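Local coordinates for cell surface protein (Faecalibacterium prausnitzii A2-165, PDB 4GT6), which is of unknown function but, as a leucine-rich-repeat protein of the bacterial cell surface, probably binds other proteins, at residues F330-I341 against A352-E363. Numbering follows the deposited sequence. Where two conformers were deposited one is given.
Sequences FAGCEQLERIAI and AFSNCTALNNIE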
ATOM      1  N   PHE A 330       2.199 -13.169  18.915  1.00 18.46           N
ATOM      2  CA  PHE A 330       1.274 -14.312  18.799  1.00 20.43           C
ATOM      3  C   PHE A 330      -0.151 -13.899  19.163  1.00 26.57           C
ATOM      4  O   PHE A 330      -0.943 -14.751  19.571  1.00 26.49           O
ATOM      5  CB  PHE A 330       1.736 -15.483  19.692  1.00 22.79           C
ATOM      6  CG  PHE A 330       3.047 -16.072  19.238  1.00 23.11           C
ATOM      7  CD1 PHE A 330       3.079 -17.082  18.276  1.00 24.13           C
ATOM      8  CD2 PHE A 330       4.255 -15.571  19.718  1.00 23.18           C
ATOM      9  CE1 PHE A 330       4.294 -17.631  17.860  1.00 24.25           C
ATOM     10  CE2 PHE A 330       5.470 -16.110  19.291  1.00 23.81           C
ATOM     11  CZ  PHE A 330       5.481 -17.149  18.383  1.00 22.58           C
ATOM     12  N   ALA A 331      -0.491 -12.606  19.019  1.00 24.15           N
ATOM     13  CA  ALA A 331      -1.830 -12.119  19.395  1.00 25.44           C
ATOM     14  C   ALA A 331      -2.921 -12.785  18.565  1.00 29.72           C
ATOM     15  O   ALA A 331      -2.849 -12.787  17.333  1.00 28.16           O
ATOM     16  CB  ALA A 331      -1.914 -10.606  19.244  1.00 26.20           C
ATOM     17  N   GLY A 332      -3.911 -13.356  19.250  1.00 26.07           N
ATOM     18  CA  GLY A 332      -5.032 -14.010  18.590  1.00 26.40           C
ATOM     19  C   GLY A 332      -4.765 -15.420  18.102  1.00 30.17           C
ATOM     20  O   GLY A 332      -5.582 -15.974  17.359  1.00 30.71           O
ATOM     21  N   CYS A 333      -3.648 -16.044  18.540  1.00 25.60           N
ATOM     22  CA  CYS A 333      -3.356 -17.443  18.200  1.00 24.63           C
ATOM     23  C   CYS A 333      -4.154 -18.316  19.185  1.00 29.91           C
ATOM     24  O   CYS A 333      -3.602 -18.913  20.118  1.00 28.72           O
ATOM     25  CB  CYS A 333      -1.857 -17.709  18.247  1.00 23.45           C
ATOM     26  SG  CYS A 333      -0.932 -16.839  16.955  1.00 25.26           S
ATOM     27  N   GLU A 334      -5.476 -18.366  18.943  0.50 28.44           N
ATOM     28  CA  GLU A 334      -6.520 -19.025  19.743  0.50 29.80           C
ATOM     29  C   GLU A 334      -6.319 -20.542  19.947  0.50 34.32           C
ATOM     30  O   GLU A 334      -6.920 -21.093  20.869  0.50 35.85           O
ATOM     31  CB  GLU A 334      -7.916 -18.764  19.125  0.50 31.91           C
ATOM     32  CG  GLU A 334      -8.059 -19.155  17.660  0.50 37.44           C
ATOM     33  CD  GLU A 334      -9.345 -18.751  16.959  0.50 49.44           C
ATOM     34  OE1 GLU A 334      -9.639 -17.536  16.876  0.50 39.57           O
ATOM     35  OE2 GLU A 334     -10.010 -19.654  16.407  0.50 39.10           O
ATOM     36  N   GLN A 335      -5.504 -21.211  19.106  1.00 29.60           N
ATOM     37  CA  GLN A 335      -5.286 -22.659  19.205  0.50 29.87           C
ATOM     38  C   GLN A 335      -3.886 -23.002  19.732  1.00 32.41           C
ATOM     39  O   GLN A 335      -3.565 -24.183  19.908  1.00 32.04           O
ATOM     40  CB  GLN A 335      -5.515 -23.334  17.840  0.50 30.76           C
ATOM     41  CG  GLN A 335      -6.989 -23.567  17.493  0.80 42.07           C
ATOM     42  CD  GLN A 335      -7.157 -24.249  16.149  0.80 65.96           C
ATOM     43  OE1 GLN A 335      -6.618 -25.335  15.890  0.80 59.84           O
ATOM     44  NE2 GLN A 335      -7.901 -23.614  15.251  0.80 64.17           N
ATOM     45  N   LEU A 336      -3.049 -21.980  20.001  1.00 27.80           N
ATOM     46  CA  LEU A 336      -1.691 -22.189  20.503  1.00 26.26           C
ATOM     47  C   LEU A 336      -1.734 -22.766  21.913  1.00 30.43           C
ATOM     48  O   LEU A 336      -2.236 -22.105  22.817  1.00 31.40           O
ATOM     49  CB  LEU A 336      -0.896 -20.871  20.457  1.00 24.86           C
ATOM     50  CG  LEU A 336       0.575 -20.909  20.878  1.00 27.84           C
ATOM     51  CD1 LEU A 336       1.417 -21.799  19.924  1.00 27.85           C
ATOM     52  CD2 LEU A 336       1.147 -19.496  20.893  1.00 26.86           C
ATOM     53  N   GLU A 337      -1.264 -24.023  22.079  1.00 27.81           N
ATOM     54  CA  GLU A 337      -1.282 -24.753  23.365  1.00 30.14           C
ATOM     55  C   GLU A 337       0.077 -24.812  24.018  1.00 34.25           C
ATOM     56  O   GLU A 337       0.172 -24.800  25.245  1.00 34.99           O
ATOM     57  CB  GLU A 337      -1.752 -26.218  23.174  1.00 33.04           C
ATOM     58  CG  GLU A 337      -3.159 -26.408  22.641  1.00 47.03           C
ATOM     59  CD  GLU A 337      -3.502 -27.820  22.189  1.00 73.81           C
ATOM     60  OE1 GLU A 337      -2.589 -28.678  22.122  1.00 76.02           O
ATOM     61  OE2 GLU A 337      -4.689 -28.062  21.876  1.00 66.05           O
ATOM     62  N   ARG A 338       1.128 -24.949  23.193  1.00 29.84           N
ATOM     63  CA  ARG A 338       2.486 -25.144  23.656  1.00 29.22           C
ATOM     64  C   ARG A 338       3.456 -24.177  23.003  1.00 29.80           C
ATOM     65  O   ARG A 338       3.432 -23.989  21.785  1.00 26.30           O
ATOM     66  CB  ARG A 338       2.922 -26.588  23.349  1.00 30.46           C
ATOM     67  CG  ARG A 338       4.301 -26.982  23.883  1.00 37.70           C
ATOM     68  CD  ARG A 338       4.827 -28.213  23.173  1.00 40.68           C
ATOM     69  NE  ARG A 338       6.277 -28.317  23.305  1.00 44.52           N
ATOM     70  CZ  ARG A 338       7.151 -27.955  22.370  1.00 54.96           C
ATOM     71  NH1 ARG A 338       6.728 -27.503  21.195  1.00 36.37           N
ATOM     72  NH2 ARG A 338       8.453 -28.073  22.590  1.00 45.52           N
ATOM     73  N   ILE A 339       4.343 -23.606  23.816  1.00 28.02           N
ATOM     74  CA  ILE A 339       5.408 -22.748  23.302  1.00 26.94           C
ATOM     75  C   ILE A 339       6.684 -23.019  24.096  1.00 30.16           C
ATOM     76  O   ILE A 339       6.657 -23.026  25.324  1.00 31.47           O
ATOM     77  CB  ILE A 339       5.055 -21.230  23.230  1.00 29.76           C
ATOM     78  CG1 ILE A 339       6.244 -20.425  22.600  1.00 29.94           C
ATOM     79  CG2 ILE A 339       4.628 -20.663  24.594  1.00 30.90           C
ATOM     80  CD1 ILE A 339       5.869 -19.240  21.810  1.00 36.00           C
ATOM     81  N   ALA A 340       7.779 -23.289  23.385  1.00 26.94           N
ATOM     82  CA  ALA A 340       9.086 -23.474  24.023  1.00 27.08           C
ATOM     83  C   ALA A 340       9.844 -22.151  23.909  1.00 28.73           C
ATOM     84  O   ALA A 340      10.019 -21.641  22.803  1.00 26.59           O
ATOM     85  CB  ALA A 340       9.854 -24.616  23.375  1.00 28.06           C
ATOM     86  N   ILE A 341      10.197 -21.551  25.053  1.00 26.04           N
ATOM     87  CA  ILE A 341      10.895 -20.262  25.105  1.00 24.02           C
ATOM     88  C   ILE A 341      12.329 -20.474  25.637  1.00 27.08           C
ATOM     89  O   ILE A 341      12.491 -20.957  26.762  1.00 27.71           O
ATOM     90  CB  ILE A 341      10.094 -19.246  25.970  1.00 26.80           C
ATOM     91  CG1 ILE A 341       8.703 -18.951  25.313  1.00 26.40           C
ATOM     92  CG2 ILE A 341      10.916 -17.951  26.187  1.00 26.82           C
ATOM     93  CD1 ILE A 341       7.708 -18.182  26.155  1.00 33.28           C
ATOM     94  N   ALA A 352       2.253  -9.844  23.542  1.00 24.46           N
ATOM     95  CA  ALA A 352       2.812 -10.893  22.677  1.00 23.85           C
ATOM     96  C   ALA A 352       1.959 -12.176  22.706  1.00 28.21           C
ATOM     97  O   ALA A 352       1.817 -12.827  21.676  1.00 26.80           O
ATOM     98  CB  ALA A 352       4.247 -11.202  23.080  1.00 24.14           C
ATOM     99  N   PHE A 353       1.350 -12.500  23.852  1.00 26.18           N
ATOM    100  CA  PHE A 353       0.525 -13.704  23.964  1.00 27.30           C
ATOM    101  C   PHE A 353      -0.918 -13.354  24.353  1.00 34.49           C
ATOM    102  O   PHE A 353      -1.596 -14.161  24.993  1.00 36.34           O
ATOM    103  CB  PHE A 353       1.172 -14.702  24.953  1.00 29.36           C
ATOM    104  CG  PHE A 353       2.466 -15.257  24.401  1.00 29.08           C
ATOM    105  CD1 PHE A 353       2.456 -16.271  23.447  1.00 30.34           C
ATOM    106  CD2 PHE A 353       3.689 -14.725  24.787  1.00 29.37           C
ATOM    107  CE1 PHE A 353       3.643 -16.755  22.907  1.00 29.62           C
ATOM    108  CE2 PHE A 353       4.884 -15.210  24.242  1.00 31.19           C
ATOM    109  CZ  PHE A 353       4.852 -16.212  23.296  1.00 28.80           C
ATOM    110  N   SER A 354      -1.409 -12.170  23.913  1.00 31.58           N
ATOM    111  CA  SER A 354      -2.778 -11.730  24.181  1.00 32.64           C
ATOM    112  C   SER A 354      -3.751 -12.560  23.352  1.00 35.51           C
ATOM    113  O   SER A 354      -3.412 -12.975  22.244  1.00 33.30           O
ATOM    114  CB  SER A 354      -2.944 -10.241  23.890  1.00 36.36           C
ATOM    115  OG  SER A 354      -2.580  -9.916  22.558  1.00 44.22           O
ATOM    116  N   ASN A 355      -4.934 -12.852  23.911  1.00 33.84           N
ATOM    117  CA  ASN A 355      -5.988 -13.659  23.268  1.00 35.06           C
ATOM    118  C   ASN A 355      -5.450 -15.027  22.776  1.00 37.87           C
ATOM    119  O   ASN A 355      -5.710 -15.444  21.642  1.00 37.70           O
ATOM    120  CB  ASN A 355      -6.672 -12.888  22.123  1.00 37.98           C
ATOM    121  CG  ASN A 355      -7.499 -11.718  22.584  1.00 67.09           C
ATOM    122  OD1 ASN A 355      -7.167 -10.556  22.330  1.00 61.11           O
ATOM    123  ND2 ASN A 355      -8.610 -11.995  23.251  1.00 63.22           N
ATOM    124  N   CYS A 356      -4.640 -15.677  23.626  1.00 33.23           N
ATOM    125  CA  CYS A 356      -4.082 -17.016  23.435  1.00 31.43           C
ATOM    126  C   CYS A 356      -4.717 -17.904  24.513  1.00 37.95           C
ATOM    127  O   CYS A 356      -4.055 -18.343  25.465  1.00 36.58           O
ATOM    128  CB  CYS A 356      -2.558 -16.998  23.510  1.00 29.37           C
ATOM    129  SG  CYS A 356      -1.769 -16.323  22.024  1.00 30.79           S
ATOM    130  N   THR A 357      -6.025 -18.136  24.357  1.00 36.88           N
ATOM    131  CA  THR A 357      -6.851 -18.830  25.348  1.00 41.10           C
ATOM    132  C   THR A 357      -6.557 -20.355  25.466  1.00 47.94           C
ATOM    133  O   THR A 357      -6.876 -20.933  26.507  1.00 49.37           O
ATOM    134  CB  THR A 357      -8.345 -18.539  25.109  1.00 55.11           C
ATOM    135  OG1 THR A 357      -8.707 -18.896  23.779  1.00 56.83           O
ATOM    136  CG2 THR A 357      -8.693 -17.072  25.350  1.00 54.87           C
ATOM    137  N   ALA A 358      -5.921 -20.989  24.461  1.00 47.38           N
ATOM    138  CA  ALA A 358      -5.610 -22.422  24.561  1.00 46.92           C
ATOM    139  C   ALA A 358      -4.218 -22.670  25.177  1.00 46.93           C
ATOM    140  O   ALA A 358      -3.869 -23.823  25.443  1.00 46.14           O
ATOM    141  CB  ALA A 358      -5.698 -23.083  23.191  1.00 47.52           C
ATOM    142  N   LEU A 359      -3.443 -21.593  25.422  1.00 41.60           N
ATOM    143  CA  LEU A 359      -2.069 -21.645  25.930  1.00 39.94           C
ATOM    144  C   LEU A 359      -2.004 -22.137  27.381  1.00 49.87           C
ATOM    145  O   LEU A 359      -2.334 -21.397  28.312  1.00 53.13           O
ATOM    146  CB  LEU A 359      -1.402 -20.263  25.765  1.00 38.34           C
ATOM    147  CG  LEU A 359       0.103 -20.151  25.975  1.00 40.24           C
ATOM    148  CD1 LEU A 359       0.876 -21.115  25.059  1.00 38.83           C
ATOM    149  CD2 LEU A 359       0.569 -18.720  25.713  1.00 43.02           C
ATOM    150  N   ASN A 360      -1.593 -23.411  27.557  1.00 46.95           N
ATOM    151  CA  ASN A 360      -1.511 -24.062  28.867  1.00 48.61           C
ATOM    152  C   ASN A 360      -0.133 -24.703  29.134  1.00 52.06           C
ATOM    153  O   ASN A 360       0.085 -25.231  30.223  1.00 54.25           O
ATOM    154  CB  ASN A 360      -2.623 -25.124  29.006  1.00 51.82           C
ATOM    155  CG  ASN A 360      -2.646 -26.213  27.947  1.00 72.46           C
ATOM    156  OD1 ASN A 360      -1.621 -26.615  27.380  1.00 57.01           O
ATOM    157  ND2 ASN A 360      -3.831 -26.764  27.704  1.00 70.99           N
ATOM    158  N   ASN A 361       0.785 -24.664  28.158  1.00 45.73           N
ATOM    159  CA  ASN A 361       2.090 -25.286  28.326  1.00 44.15           C
ATOM    160  C   ASN A 361       3.213 -24.380  27.820  1.00 44.42           C
ATOM    161  O   ASN A 361       3.500 -24.348  26.625  1.00 40.95           O
ATOM    162  CB  ASN A 361       2.116 -26.658  27.617  1.00 45.49           C
ATOM    163  CG  ASN A 361       3.390 -27.462  27.770  1.00 64.26           C
ATOM    164  OD1 ASN A 361       4.244 -27.205  28.629  1.00 57.54           O
ATOM    165  ND2 ASN A 361       3.525 -28.487  26.944  1.00 58.09           N
ATOM    166  N   ILE A 362       3.869 -23.671  28.748  1.00 41.99           N
ATOM    167  CA  ILE A 362       5.013 -22.827  28.427  1.00 39.88           C
ATOM    168  C   ILE A 362       6.262 -23.582  28.898  1.00 42.83           C
ATOM    169  O   ILE A 362       6.453 -23.756  30.101  1.00 43.53           O
ATOM    170  CB  ILE A 362       4.892 -21.384  29.023  1.00 43.39           C
ATOM    171  CG1 ILE A 362       3.683 -20.628  28.420  1.00 45.13           C
ATOM    172  CG2 ILE A 362       6.196 -20.578  28.825  1.00 42.03           C
ATOM    173  CD1 ILE A 362       3.204 -19.386  29.215  1.00 55.89           C
ATOM    174  N   GLU A 363       7.071 -24.080  27.945  1.00 38.05           N
ATOM    175  CA  GLU A 363       8.322 -24.797  28.223  1.00 37.72           C
ATOM    176  C   GLU A 363       9.471 -23.796  28.215  1.00 39.64           C
ATOM    177  O   GLU A 363       9.939 -23.406  27.147  1.00 37.94           O
ATOM    178  CB  GLU A 363       8.586 -25.916  27.194  1.00 39.65           C
ATOM    179  CG  GLU A 363       7.560 -27.036  27.145  1.00 52.10           C
ATOM    180  CD  GLU A 363       7.884 -28.151  26.167  1.00 76.44           C
ATOM    181  OE1 GLU A 363       8.989 -28.136  25.576  1.00 65.25           O
ATOM    182  OE2 GLU A 363       7.026 -29.046  25.995  1.00 79.59           O
TER
HETATM  183  O   HOH W   1      -3.907 -20.139  22.622  1.00 30.02           O
HETATM  184  O   HOH W   2      -9.161 -21.300  22.359  1.00 51.27           O
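Phe-330 lies beside Phe-353 and points the same way, their planes only 6° apart but slid so that the rings barely overlap; Phe-330 CD2 comes 3.5 Å from Phe-353 CE1. Its backbone N bonds to Ala-352 O, and Gly-332 N repeats the link to Ser-354 O. Phe-330 O also meets Cys-356 SG at 3.0 Å, while Cys-333 CB packs on the same sulfur. A water then bridges the two turns, donating to Cys-333 O and Leu-336 O and accepting from Ala-358 N. Leu-336 stands alongside Leu-359, as like residues do on successive coils of a leucine-rich-repeat solenoid of the BspA type, where equivalent positions stack into ladders. Glu-337 O accepts from both Asn-360 N and Asn-361 N, and from there the coils run as parallel strands. Arg-338 keeps CG anti to its N (chi1 -175°) and extends past the Asn-361 amide to Glu-363, gripping it side-on: NE gives to OE2 at 2.9 Å and NH2 to OE1 at 3.0 Å, both from above the carboxylate plane. The guanidinium also reaches back to Asp-317 and Ser-315, joining three coils. A leucine in its place would probably leave the carboxylates of Glu-363 and Asp-317 without the cation between them. On the face shared with Ile-362, Ile-339 CD1 meets the edge of the Phe-353 ring at CE1, 3.5 Å away, and also lies above one face of the Phe-330 ring, toward its rim. Ile-341 N bonds to Glu-363 O, and its CD1 packs against Ile-362 CG2, with Trp-371 of helix 368-372 touching both isoleucines.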